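Local coordinates for CRISPR-associated endonuclease Cas9 (PDB 5X2H), which cleaves, in its full-length form, both strands of guide-matched invading DNA with RuvC-like and HNH nuclease domains in bacterial adaptive immunity, at residues 265-270 and 409-414; 364-369 and 397-402; 684-689 and 695-700. One frame throughout, in Å; residues are numbered along the deposited sequence.

Contact 1: 265-270 and 409-414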
loop_
_atom_site.group_PDB
_atom_site.type_symbol
_atom_site.label_atom_id
_atom_site.label_comp_id
_atom_site.label_asym_id
_atom_site.label_seq_id
_atom_site.Cartn_x
_atom_site.Cartn_y
_atom_site.Cartn_z
ATOM N N SER A 265 26.654 4.005 -13.503
ATOM C CA SER A 265 27.159 4.794 -14.614
ATOM C C SER A 265 28.639 5.107 -14.403
ATOM O O SER A 265 29.118 5.127 -13.265
ATOM C CB SER A 265 26.367 6.090 -14.752
ATOM O OG SER A 265 26.571 6.932 -13.632
ATOM N N PRO A 266 29.388 5.337 -15.486
ATOM C CA PRO A 266 30.814 5.677 -15.321
ATOM C C PRO A 266 31.042 6.894 -14.441
ATOM O O PRO A 266 31.952 6.884 -13.605
ATOM C CB PRO A 266 31.286 5.917 -16.763
ATOM C CG PRO A 266 30.338 5.132 -17.606
ATOM C CD PRO A 266 29.008 5.203 -16.904
ATOM N N LEU A 267 30.233 7.944 -14.605
ATOM C CA LEU A 267 30.364 9.123 -13.754
ATOM C C LEU A 267 30.166 8.766 -12.287
ATOM O O LEU A 267 30.940 9.194 -11.422
ATOM C CB LEU A 267 29.359 10.193 -14.182
ATOM C CG LEU A 267 29.915 11.501 -14.741
ATOM C CD1 LEU A 267 28.785 12.498 -14.945
ATOM C CD2 LEU A 267 30.987 12.073 -13.827
ATOM N N ALA A 268 29.129 7.976 -11.989
ATOM C CA ALA A 268 28.863 7.586 -10.608
ATOM C C ALA A 268 29.971 6.699 -10.059
ATOM O O ALA A 268 30.383 6.860 -8.905
ATOM C CB ALA A 268 27.511 6.880 -10.511
ATOM N N PHE A 269 30.455 5.750 -10.865
ATOM C CA PHE A 269 31.630 4.978 -10.472
ATOM C C PHE A 269 32.813 5.895 -10.196
ATOM O O PHE A 269 33.520 5.728 -9.196
ATOM C CB PHE A 269 31.988 3.962 -11.558
ATOM C CG PHE A 269 31.135 2.726 -11.544
ATOM C CD1 PHE A 269 30.611 2.242 -10.355
ATOM C CD2 PHE A 269 30.858 2.048 -12.719
ATOM C CE1 PHE A 269 29.825 1.104 -10.339
ATOM C CE2 PHE A 269 30.073 0.910 -12.710
ATOM C CZ PHE A 269 29.556 0.437 -11.516
ATOM N N MET A 270 33.034 6.877 -11.070
ATOM C CA MET A 270 34.125 7.821 -10.866
ATOM C C MET A 270 33.911 8.625 -9.589
ATOM O O MET A 270 34.828 8.770 -8.772
ATOM C CB MET A 270 34.246 8.746 -12.077
ATOM C CG MET A 270 35.409 9.716 -12.014
ATOM S SD MET A 270 37.002 8.908 -12.249
ATOM C CE MET A 270 36.788 8.223 -13.891
ATOM N N LEU A 409 29.822 18.577 -12.671
ATOM C CA LEU A 409 30.475 19.736 -12.078
ATOM C C LEU A 409 31.416 19.370 -10.940
ATOM O O LEU A 409 32.539 19.876 -10.884
ATOM C CB LEU A 409 29.420 20.725 -11.570
ATOM C CG LEU A 409 28.444 21.280 -12.610
ATOM C CD1 LEU A 409 27.293 22.004 -11.929
ATOM C CD2 LEU A 409 29.170 22.205 -13.577
ATOM N N VAL A 410 30.981 18.492 -10.034
ATOM C CA VAL A 410 31.774 18.182 -8.850
ATOM C C VAL A 410 32.934 17.255 -9.192
ATOM O O VAL A 410 34.042 17.411 -8.666
ATOM C CB VAL A 410 30.867 17.578 -7.762
ATOM C CG1 VAL A 410 31.682 17.186 -6.543
ATOM C CG2 VAL A 410 29.769 18.562 -7.384
ATOM N N THR A 411 32.703 16.284 -10.074
ATOM C CA THR A 411 33.730 15.289 -10.366
ATOM C C THR A 411 35.013 15.874 -10.953
ATOM O O THR A 411 36.097 15.410 -10.557
ATOM C CB THR A 411 33.158 14.212 -11.297
ATOM O OG1 THR A 411 31.844 13.847 -10.856
ATOM C CG2 THR A 411 34.041 12.978 -11.282
ATOM N N PRO A 412 34.987 16.847 -11.877
ATOM C CA PRO A 412 36.267 17.399 -12.360
ATOM C C PRO A 412 37.105 18.027 -11.263
ATOM O O PRO A 412 38.336 17.906 -11.288
ATOM C CB PRO A 412 35.829 18.435 -13.405
ATOM C CG PRO A 412 34.504 17.963 -13.865
ATOM C CD PRO A 412 33.849 17.373 -12.653
ATOM N N LEU A 413 36.474 18.699 -10.295
ATOM C CA LEU A 413 37.236 19.301 -9.206
ATOM C C LEU A 413 37.780 18.236 -8.261
ATOM O O LEU A 413 38.904 18.359 -7.760
ATOM C CB LEU A 413 36.372 20.303 -8.444
ATOM C CG LEU A 413 35.802 21.474 -9.246
ATOM C CD1 LEU A 413 35.131 22.468 -8.313
ATOM C CD2 LEU A 413 36.888 22.152 -10.062
ATOM N N MET A 414 36.998 17.184 -8.007
ATOM C CA MET A 414 37.486 16.087 -7.178
ATOM C C MET A 414 38.587 15.305 -7.881
ATOM O O MET A 414 39.455 14.724 -7.217
ATOM C CB MET A 414 36.330 15.162 -6.790
ATOM C CG MET A 414 35.233 15.843 -5.978
ATOM S SD MET A 414 33.946 14.709 -5.412
ATOM C CE MET A 414 34.850 13.716 -4.228
#

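Contact 2: 364-369 and 397-402. With nucleotides of chain B; nucleotides of chain C.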
loop_
_atom_site.group_PDB
_atom_site.type_symbol
_atom_site.label_atom_id
_atom_site.label_comp_id
_atom_site.label_asym_id
_atom_site.label_seq_id
_atom_site.Cartn_x
_atom_site.Cartn_y
_atom_site.Cartn_z
ATOM N N ASP A 364 19.570 3.677 -19.151
ATOM C CA ASP A 364 18.624 2.822 -19.861
ATOM C C ASP A 364 18.666 1.393 -19.335
ATOM O O ASP A 364 17.620 0.753 -19.189
ATOM C CB ASP A 364 18.913 2.850 -21.363
ATOM C CG ASP A 364 18.584 4.188 -21.994
ATOM O OD1 ASP A 364 17.666 4.871 -21.494
ATOM O OD2 ASP A 364 19.245 4.556 -22.989
ATOM N N ILE A 365 19.862 0.876 -19.050
ATOM C CA ILE A 365 19.966 -0.469 -18.492
ATOM C C ILE A 365 19.343 -0.516 -17.102
ATOM O O ILE A 365 18.706 -1.507 -16.725
ATOM C CB ILE A 365 21.436 -0.927 -18.473
ATOM C CG1 ILE A 365 22.028 -0.888 -19.884
ATOM C CG2 ILE A 365 21.550 -2.330 -17.893
ATOM C CD1 ILE A 365 23.480 -1.330 -19.955
ATOM N N THR A 366 19.500 0.559 -16.327
ATOM C CA THR A 366 18.946 0.591 -14.977
ATOM C C THR A 366 17.423 0.619 -15.003
ATOM O O THR A 366 16.773 -0.022 -14.168
ATOM C CB THR A 366 19.489 1.806 -14.218
ATOM O OG1 THR A 366 20.917 1.723 -14.132
ATOM C CG2 THR A 366 18.904 1.875 -12.808
ATOM N N LEU A 367 16.833 1.337 -15.956
ATOM C CA LEU A 367 15.394 1.575 -15.969
ATOM C C LEU A 367 14.619 0.602 -16.850
ATOM O O LEU A 367 13.561 0.120 -16.437
ATOM C CB LEU A 367 15.102 3.009 -16.424
ATOM C CG LEU A 367 15.617 4.120 -15.504
ATOM C CD1 LEU A 367 15.347 5.487 -16.110
ATOM C CD2 LEU A 367 14.986 4.007 -14.121
ATOM N N ILE A 368 15.111 0.299 -18.050
ATOM C CA ILE A 368 14.354 -0.500 -19.018
ATOM C C ILE A 368 14.662 -1.968 -18.733
ATOM O O ILE A 368 15.618 -2.545 -19.256
ATOM C CB ILE A 368 14.672 -0.107 -20.456
ATOM C CG1 ILE A 368 14.505 1.404 -20.640
ATOM C CG2 ILE A 368 13.771 -0.867 -21.422
ATOM C CD1 ILE A 368 14.923 1.900 -22.008
ATOM N N LYS A 369 13.823 -2.585 -17.901
ATOM C CA LYS A 369 13.978 -3.997 -17.577
ATOM C C LYS A 369 13.483 -4.914 -18.689
ATOM O O LYS A 369 13.853 -6.092 -18.712
ATOM C CB LYS A 369 13.241 -4.322 -16.276
ATOM C CG LYS A 369 13.681 -3.481 -15.089
ATOM C CD LYS A 369 15.139 -3.735 -14.732
ATOM C CE LYS A 369 15.546 -2.955 -13.491
ATOM N NZ LYS A 369 16.925 -3.291 -13.041
ATOM N N LYS A 397 20.934 -1.510 -11.009
ATOM C CA LYS A 397 19.940 -0.959 -10.097
ATOM C C LYS A 397 20.607 0.101 -9.229
ATOM O O LYS A 397 21.817 0.333 -9.316
ATOM C CB LYS A 397 19.301 -2.057 -9.244
ATOM C CG LYS A 397 20.232 -2.679 -8.221
ATOM C CD LYS A 397 19.458 -3.575 -7.270
ATOM C CE LYS A 397 20.371 -4.214 -6.240
ATOM N NZ LYS A 397 19.593 -5.007 -5.248
ATOM N N ASP A 398 19.789 0.758 -8.399
ATOM C CA ASP A 398 20.210 1.720 -7.382
ATOM C C ASP A 398 20.693 3.043 -7.973
ATOM O O ASP A 398 21.220 3.088 -9.090
ATOM C CB ASP A 398 21.295 1.116 -6.483
ATOM C CG ASP A 398 21.065 1.413 -5.013
ATOM O OD1 ASP A 398 20.554 2.508 -4.698
ATOM O OD2 ASP A 398 21.388 0.547 -4.175
ATOM N N HIS A 399 20.511 4.127 -7.220
ATOM C CA HIS A 399 20.860 5.468 -7.658
ATOM C C HIS A 399 21.617 6.194 -6.555
ATOM O O HIS A 399 21.470 5.895 -5.366
ATOM C CB HIS A 399 19.617 6.293 -8.027
ATOM C CG HIS A 399 18.784 5.696 -9.117
ATOM N ND1 HIS A 399 18.661 6.279 -10.361
ATOM C CD2 HIS A 399 18.022 4.578 -9.148
ATOM C CE1 HIS A 399 17.863 5.540 -11.112
ATOM N NE2 HIS A 399 17.460 4.504 -10.399
ATOM N N LEU A 400 22.424 7.170 -6.964
ATOM C CA LEU A 400 22.994 8.119 -6.022
ATOM C C LEU A 400 21.913 9.102 -5.576
ATOM O O LEU A 400 20.750 9.016 -5.978
ATOM C CB LEU A 400 24.172 8.862 -6.650
ATOM C CG LEU A 400 25.366 8.050 -7.154
ATOM C CD1 LEU A 400 26.428 8.980 -7.718
ATOM C CD2 LEU A 400 25.948 7.182 -6.049
ATOM N N ASN A 401 22.301 10.059 -4.740
ATOM C CA ASN A 401 21.390 11.108 -4.305
ATOM C C ASN A 401 21.557 12.403 -5.090
ATOM O O ASN A 401 20.846 13.373 -4.814
ATOM C CB ASN A 401 21.568 11.374 -2.807
ATOM C CG ASN A 401 20.958 10.283 -1.953
ATOM O OD1 ASN A 401 19.798 9.917 -2.137
ATOM N ND2 ASN A 401 21.740 9.743 -1.026
ATOM N N ILE A 402 22.468 12.442 -6.064
ATOM C CA ILE A 402 22.674 13.618 -6.896
ATOM C C ILE A 402 22.595 13.214 -8.363
ATOM O O ILE A 402 22.770 12.049 -8.723
ATOM C CB ILE A 402 24.016 14.318 -6.594
ATOM C CG1 ILE A 402 25.179 13.339 -6.751
ATOM C CG2 ILE A 402 24.000 14.915 -5.191
ATOM C CD1 ILE A 402 26.511 13.907 -6.315
ATOM P P A B 5 25.219 10.178 -2.052
ATOM O OP1 A B 5 24.629 9.745 -3.344
ATOM O OP2 A B 5 24.353 10.271 -0.854
ATOM O "O5'" A B 5 26.428 9.205 -1.700
ATOM C "C5'" A B 5 27.594 9.190 -2.508
ATOM C "C4'" A B 5 28.735 8.470 -1.835
ATOM O "O4'" A B 5 29.117 9.150 -0.612
ATOM C "C3'" A B 5 28.454 7.051 -1.380
ATOM O "O3'" A B 5 28.470 6.115 -2.440
ATOM C "C2'" A B 5 29.538 6.828 -0.335
ATOM O "O2'" A B 5 30.794 6.587 -0.953
ATOM C "C1'" A B 5 29.591 8.204 0.328
ATOM N N9 A B 5 28.745 8.251 1.536
ATOM C C8 A B 5 27.532 8.870 1.717
ATOM N N7 A B 5 27.036 8.707 2.921
ATOM C C5 A B 5 27.984 7.930 3.574
ATOM C C6 A B 5 28.053 7.410 4.877
ATOM N N6 A B 5 27.114 7.606 5.806
ATOM N N1 A B 5 29.137 6.673 5.202
ATOM C C2 A B 5 30.082 6.475 4.275
ATOM N N3 A B 5 30.130 6.909 3.019
ATOM C C4 A B 5 29.040 7.640 2.729
ATOM P P DC C 17 16.012 0.792 -8.259
ATOM O OP1 DC C 17 16.937 1.478 -9.187
ATOM O OP2 DC C 17 16.555 -0.092 -7.205
ATOM O "O5'" DC C 17 15.069 1.883 -7.570
ATOM C "C5'" DC C 17 14.403 2.847 -8.374
ATOM C "C4'" DC C 17 13.265 3.502 -7.615
ATOM O "O4'" DC C 17 12.269 2.506 -7.281
ATOM C "C3'" DC C 17 13.643 4.117 -6.278
ATOM O "O3'" DC C 17 14.162 5.425 -6.466
ATOM C "C2'" DC C 17 12.294 4.149 -5.569
ATOM C "C1'" DC C 17 11.661 2.840 -6.040
ATOM N N1 DC C 17 11.862 1.714 -5.093
ATOM C C2 DC C 17 11.071 1.627 -3.943
ATOM O O2 DC C 17 10.212 2.493 -3.737
ATOM N N3 DC C 17 11.266 0.595 -3.088
ATOM C C4 DC C 17 12.201 -0.319 -3.347
ATOM N N4 DC C 17 12.356 -1.324 -2.475
ATOM C C5 DC C 17 13.023 -0.244 -4.511
ATOM C C6 DC C 17 12.820 0.778 -5.348
ATOM P P DG C 16 16.292 -5.562 -10.088
ATOM O OP1 DG C 16 17.309 -5.539 -11.164
ATOM O OP2 DG C 16 16.727 -5.606 -8.673
ATOM O "O5'" DG C 16 15.341 -4.294 -10.264
ATOM C "C5'" DG C 16 15.382 -3.251 -9.311
ATOM C "C4'" DG C 16 14.215 -2.306 -9.496
ATOM O "O4'" DG C 16 12.979 -2.996 -9.187
ATOM C "C3'" DG C 16 14.229 -1.104 -8.576
ATOM O "O3'" DG C 16 15.000 -0.068 -9.161
ATOM C "C2'" DG C 16 12.753 -0.733 -8.506
ATOM C "C1'" DG C 16 12.072 -2.101 -8.566
ATOM N N9 DG C 16 11.706 -2.642 -7.257
ATOM C C8 DG C 16 12.205 -3.776 -6.663
ATOM N N7 DG C 16 11.684 -4.025 -5.493
ATOM C C5 DG C 16 10.775 -2.993 -5.299
ATOM C C6 DG C 16 9.910 -2.734 -4.205
ATOM O O6 DG C 16 9.778 -3.386 -3.160
ATOM N N1 DG C 16 9.149 -1.583 -4.408
ATOM C C2 DG C 16 9.221 -0.781 -5.525
ATOM N N2 DG C 16 8.412 0.291 -5.539
ATOM N N3 DG C 16 10.029 -1.014 -6.558
ATOM C C4 DG C 16 10.774 -2.132 -6.375
HETATM O O HOH W 1 22.646 1.649 -11.570
#

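Contact 3: 684-689 and 695-700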
loop_
_atom_site.group_PDB
_atom_site.type_symbol
_atom_site.label_atom_id
_atom_site.label_comp_id
_atom_site.label_asym_id
_atom_site.label_seq_id
_atom_site.Cartn_x
_atom_site.Cartn_y
_atom_site.Cartn_z
ATOM N N VAL A 684 -25.846 6.335 6.291
ATOM C CA VAL A 684 -27.247 6.047 6.577
ATOM C C VAL A 684 -28.023 7.355 6.501
ATOM O O VAL A 684 -27.591 8.372 7.052
ATOM C CB VAL A 684 -27.437 5.364 7.948
ATOM C CG1 VAL A 684 -26.819 6.190 9.064
ATOM C CG2 VAL A 684 -28.909 5.120 8.222
ATOM N N ASP A 685 -29.150 7.336 5.796
ATOM C CA ASP A 685 -29.974 8.522 5.613
ATOM C C ASP A 685 -31.153 8.462 6.575
ATOM O O ASP A 685 -31.911 7.486 6.575
ATOM C CB ASP A 685 -30.450 8.637 4.166
ATOM C CG ASP A 685 -29.319 8.964 3.206
ATOM O OD1 ASP A 685 -28.185 9.204 3.680
ATOM O OD2 ASP A 685 -29.565 8.981 1.981
ATOM N N ILE A 686 -31.298 9.502 7.389
ATOM C CA ILE A 686 -32.319 9.563 8.428
ATOM C C ILE A 686 -33.505 10.352 7.900
ATOM O O ILE A 686 -33.345 11.473 7.401
ATOM C CB ILE A 686 -31.765 10.194 9.716
ATOM C CG1 ILE A 686 -30.618 9.344 10.266
ATOM C CG2 ILE A 686 -32.870 10.368 10.752
ATOM C CD1 ILE A 686 -30.972 7.879 10.437
ATOM N N PHE A 687 -34.691 9.764 7.998
ATOM C CA PHE A 687 -35.936 10.407 7.618
ATOM C C PHE A 687 -36.815 10.577 8.849
ATOM O O PHE A 687 -36.574 9.987 9.906
ATOM C CB PHE A 687 -36.682 9.597 6.551
ATOM C CG PHE A 687 -36.033 9.623 5.200
ATOM C CD1 PHE A 687 -34.908 8.856 4.941
ATOM C CD2 PHE A 687 -36.558 10.402 4.183
ATOM C CE1 PHE A 687 -34.311 8.874 3.698
ATOM C CE2 PHE A 687 -35.967 10.421 2.934
ATOM C CZ PHE A 687 -34.842 9.656 2.692
ATOM N N LYS A 688 -37.854 11.392 8.695
ATOM C CA LYS A 688 -38.795 11.667 9.771
ATOM C C LYS A 688 -40.188 11.741 9.171
ATOM O O LYS A 688 -40.423 12.516 8.241
ATOM C CB LYS A 688 -38.440 12.974 10.488
ATOM C CG LYS A 688 -39.300 13.311 11.693
ATOM C CD LYS A 688 -38.668 14.451 12.483
ATOM C CE LYS A 688 -39.557 14.913 13.619
ATOM N NZ LYS A 688 -40.771 15.601 13.105
ATOM N N HIS A 689 -41.102 10.924 9.688
ATOM C CA HIS A 689 -42.485 10.992 9.243
ATOM C C HIS A 689 -43.072 12.351 9.604
ATOM O O HIS A 689 -42.948 12.811 10.742
ATOM C CB HIS A 689 -43.301 9.868 9.875
ATOM C CG HIS A 689 -44.666 9.707 9.284
ATOM N ND1 HIS A 689 -45.700 10.582 9.545
ATOM C CD2 HIS A 689 -45.170 8.773 8.443
ATOM C CE1 HIS A 689 -46.779 10.194 8.891
ATOM N NE2 HIS A 689 -46.484 9.098 8.214
ATOM N N PHE A 695 -38.713 8.417 13.479
ATOM C CA PHE A 695 -37.537 8.430 12.621
ATOM C C PHE A 695 -37.371 7.097 11.903
ATOM O O PHE A 695 -37.786 6.044 12.396
ATOM C CB PHE A 695 -36.277 8.755 13.428
ATOM C CG PHE A 695 -36.267 10.152 13.981
ATOM C CD1 PHE A 695 -35.834 11.213 13.205
ATOM C CD2 PHE A 695 -36.718 10.405 15.270
ATOM C CE1 PHE A 695 -35.834 12.504 13.705
ATOM C CE2 PHE A 695 -36.721 11.691 15.778
ATOM C CZ PHE A 695 -36.278 12.745 14.994
ATOM N N TYR A 696 -36.767 7.164 10.717
ATOM C CA TYR A 696 -36.570 6.008 9.856
ATOM C C TYR A 696 -35.217 6.128 9.170
ATOM O O TYR A 696 -34.750 7.233 8.875
ATOM C CB TYR A 696 -37.704 5.888 8.828
ATOM C CG TYR A 696 -39.064 5.699 9.465
ATOM C CD1 TYR A 696 -39.864 6.791 9.787
ATOM C CD2 TYR A 696 -39.542 4.430 9.766
ATOM C CE1 TYR A 696 -41.108 6.623 10.382
ATOM C CE2 TYR A 696 -40.786 4.251 10.361
ATOM C CZ TYR A 696 -41.564 5.351 10.665
ATOM O OH TYR A 696 -42.798 5.179 11.256
ATOM N N ALA A 697 -34.583 4.980 8.924
ATOM C CA ALA A 697 -33.210 4.949 8.443
ATOM C C ALA A 697 -33.094 4.106 7.184
ATOM O O ALA A 697 -33.636 2.998 7.113
ATOM C CB ALA A 697 -32.258 4.405 9.510
ATOM N N VAL A 698 -32.368 4.632 6.203
ATOM C CA VAL A 698 -32.067 3.945 4.955
ATOM C C VAL A 698 -30.571 3.617 4.963
ATOM O O VAL A 698 -29.740 4.535 4.908
ATOM C CB VAL A 698 -32.442 4.792 3.734
ATOM C CG1 VAL A 698 -32.043 4.078 2.446
ATOM C CG2 VAL A 698 -33.931 5.098 3.739
ATOM N N PRO A 699 -30.188 2.345 5.041
ATOM C CA PRO A 699 -28.759 2.007 5.043
ATOM C C PRO A 699 -28.194 2.037 3.633
ATOM O O PRO A 699 -28.836 1.597 2.675
ATOM C CB PRO A 699 -28.737 0.590 5.629
ATOM C CG PRO A 699 -30.056 0.007 5.209
ATOM C CD PRO A 699 -31.045 1.150 5.114
ATOM N N ILE A 700 -26.979 2.571 3.511
ATOM C CA ILE A 700 -26.324 2.781 2.224
ATOM C C ILE A 700 -24.939 2.146 2.278
ATOM O O ILE A 700 -24.105 2.537 3.104
ATOM C CB ILE A 700 -26.229 4.274 1.869
ATOM C CG1 ILE A 700 -27.627 4.898 1.844
ATOM C CG2 ILE A 700 -25.530 4.464 0.532
ATOM C CD1 ILE A 700 -27.643 6.361 1.462
#

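Contact 1: 265-270 and 409-414
Thr411 is wedged against Leu267 and Met270, and its small branched side chain carries the whole contact between the first turn of helix 266-288 and helix 404-415, a piece of helix-to-helix packing in the alpha-helical recognition lobe of Cas9. The tight part is a two-sided fit. Leu267 CD2 lies 3.6 Å from Thr411 OG1 and 4.0 Å from Thr411 CB, while Met270 CG meets Thr411 CG2 at 3.6 Å. The methyl CG2 of Thr411 lies anti to the backbone N and faces Met270; OG1 (chi1 -43°) sits beside that N and bonds to Leu407 O one turn earlier in the same helix. Leu267 therefore packs against an oxygen already engaged within helix 404-415.

The looser side belongs to Met270. Its chain bends at chi2 and chi3 (72° and 61°), so that only the CG methylene touches Thr411 and the thioether end turns away; Leu267 and Met270 both keep partial exposure. No hydrogen bond links the two segments, whose closest CA atoms, those of Met270 and Thr411, stand 7.5 Å apart. Leu274 and Leu407 extend the apolar seam between the helices. The chemistry is thus van der Waals packing: with the threonine hydroxyl already satisfied by Leu407 O, the join needs no polar bond between the helices.

Contact 2: 364-369 and 397-402
Thr366 and His399 meet at a slant: the threonine methyl CG2 approaches His399 NE2 to 3.8 Å. Thr366 belongs to the last turn of helix 355-367. With OG1 beside the backbone N (chi1 -60°), CG2 is left anti to that N and points at the imidazole and at Lys397 CA, while OG1 bonds to Ala362 O. That hydroxyl also accepts from a water, which donates a second bond to Lys397 O (2.7 Å from the water oxygen) and so bridges helix and loop where they share no direct hydrogen bond.

Two neighbours lie near the plane of the His399 ring, at its edge. One is Leu367 CD2, 4.4 Å from His399 CE1; the other is the phosphate oxygen OP1 of DC17 of chain C, 3.3 Å from His399 CD2. The ring's ND1 makes a weak bond to Arg260 O. The same OP1 of DC17 takes a hydrogen bond from Asp398 N, and Asp398 OD1 in turn accepts from His399 N through its anti lone pair, a local bond that probably helps to fix the backbone where Asp398 N faces the phosphate.

Just beyond the helix end, Lys369 bends once at chi2 (-64°) and then runs straight, carrying NZ to OP1 of DG16 of chain C at 3.0 Å; Phe396 O holds the same ammonium. Farther along the loop, Asn401 grips one phosphate of A5 of chain B with two donors, its N to OP1 and ND2 to OP2, the latter at 2.7 Å and 167°. The nucleic-acid bonds described here all go to the sugar-phosphate backbone and none to a base, consistent with holding the strands at this point without reading their bases.

Contact 3: 684-689 and 695-700
Four backbone hydrogen bonds zip Asp685 and Phe687 to Val698 and Tyr696 as two hydrogen-bonded antiparallel pairs. They are not equivalent. Phe687 N reaches Tyr696 O at 2.7 Å, nearly straight at 177° and in the carbonyl plane, whereas Tyr696 N comes to Phe687 O from above the carbonyl plane. Between and beside these pairs, CA-H...O contacts fill in, such as Ile686 CA to Tyr696 O at 3.4 Å.

On the face bearing Val684, Ile686 and Lys688, Ala697 CB receives Val684 CG2 at 3.7 Å and Ile686 CD1. Phe695 lies obliquely between Ile686 CG2 and the aliphatic chain of Lys688, whose CD is 3.6 Å from Phe695 CE1. Extended as far as CE, that chain bends at chi4 (-69°), and NZ bonds to Asn693 OD1 in the connecting turn. On the other face, which carries Asp685 and Tyr696, Phe687 CE1 meets Val698 CG2 at 3.8 Å. Toward the two ends of the pairing, His689 CB sits at the edge of the Tyr696 ring, and Ile700 CD1 packs against the Asp685 carboxylate, 3.3 Å from Asp685 OD2.

The second shell fixes these groups. Asp685 is held by salt bridges to Arg830 and Arg683 and a hydrogen bond to Ser738, while Tyr733 meets both His689 and Tyr696 edge-to-face. This beta hairpin forms two strands of a three-stranded antiparallel sheet: strand 683-689 is central, bonded on its other side to strand 733-740, and Phe763 of strand 756-764 packs on Val684, Ala697 and Pro699.

How the contacts relate
Contacts 1 and 2 are neighbours, with centres 16 Å apart, and contact 2 is nested along the chain inside the loop closed by contact 1. They touch directly: Ala268 CB, from the first turn of helix 266-288, packs on Leu400 CD1 at 3.7 Å, joining the helix pair to the nucleic-acid-binding loop. Contact 2 bonds to phosphates, whereas contacts 1 and 3 each stay about 6 Å from the bound nucleic acid at their nearest atoms. Contact 3 comes later in the chain and lies on the opposite side of the chain's centre, 69 Å from contact 1 and 56 Å from contact 2 between centres. All three lie away from the predicted RuvC metal site.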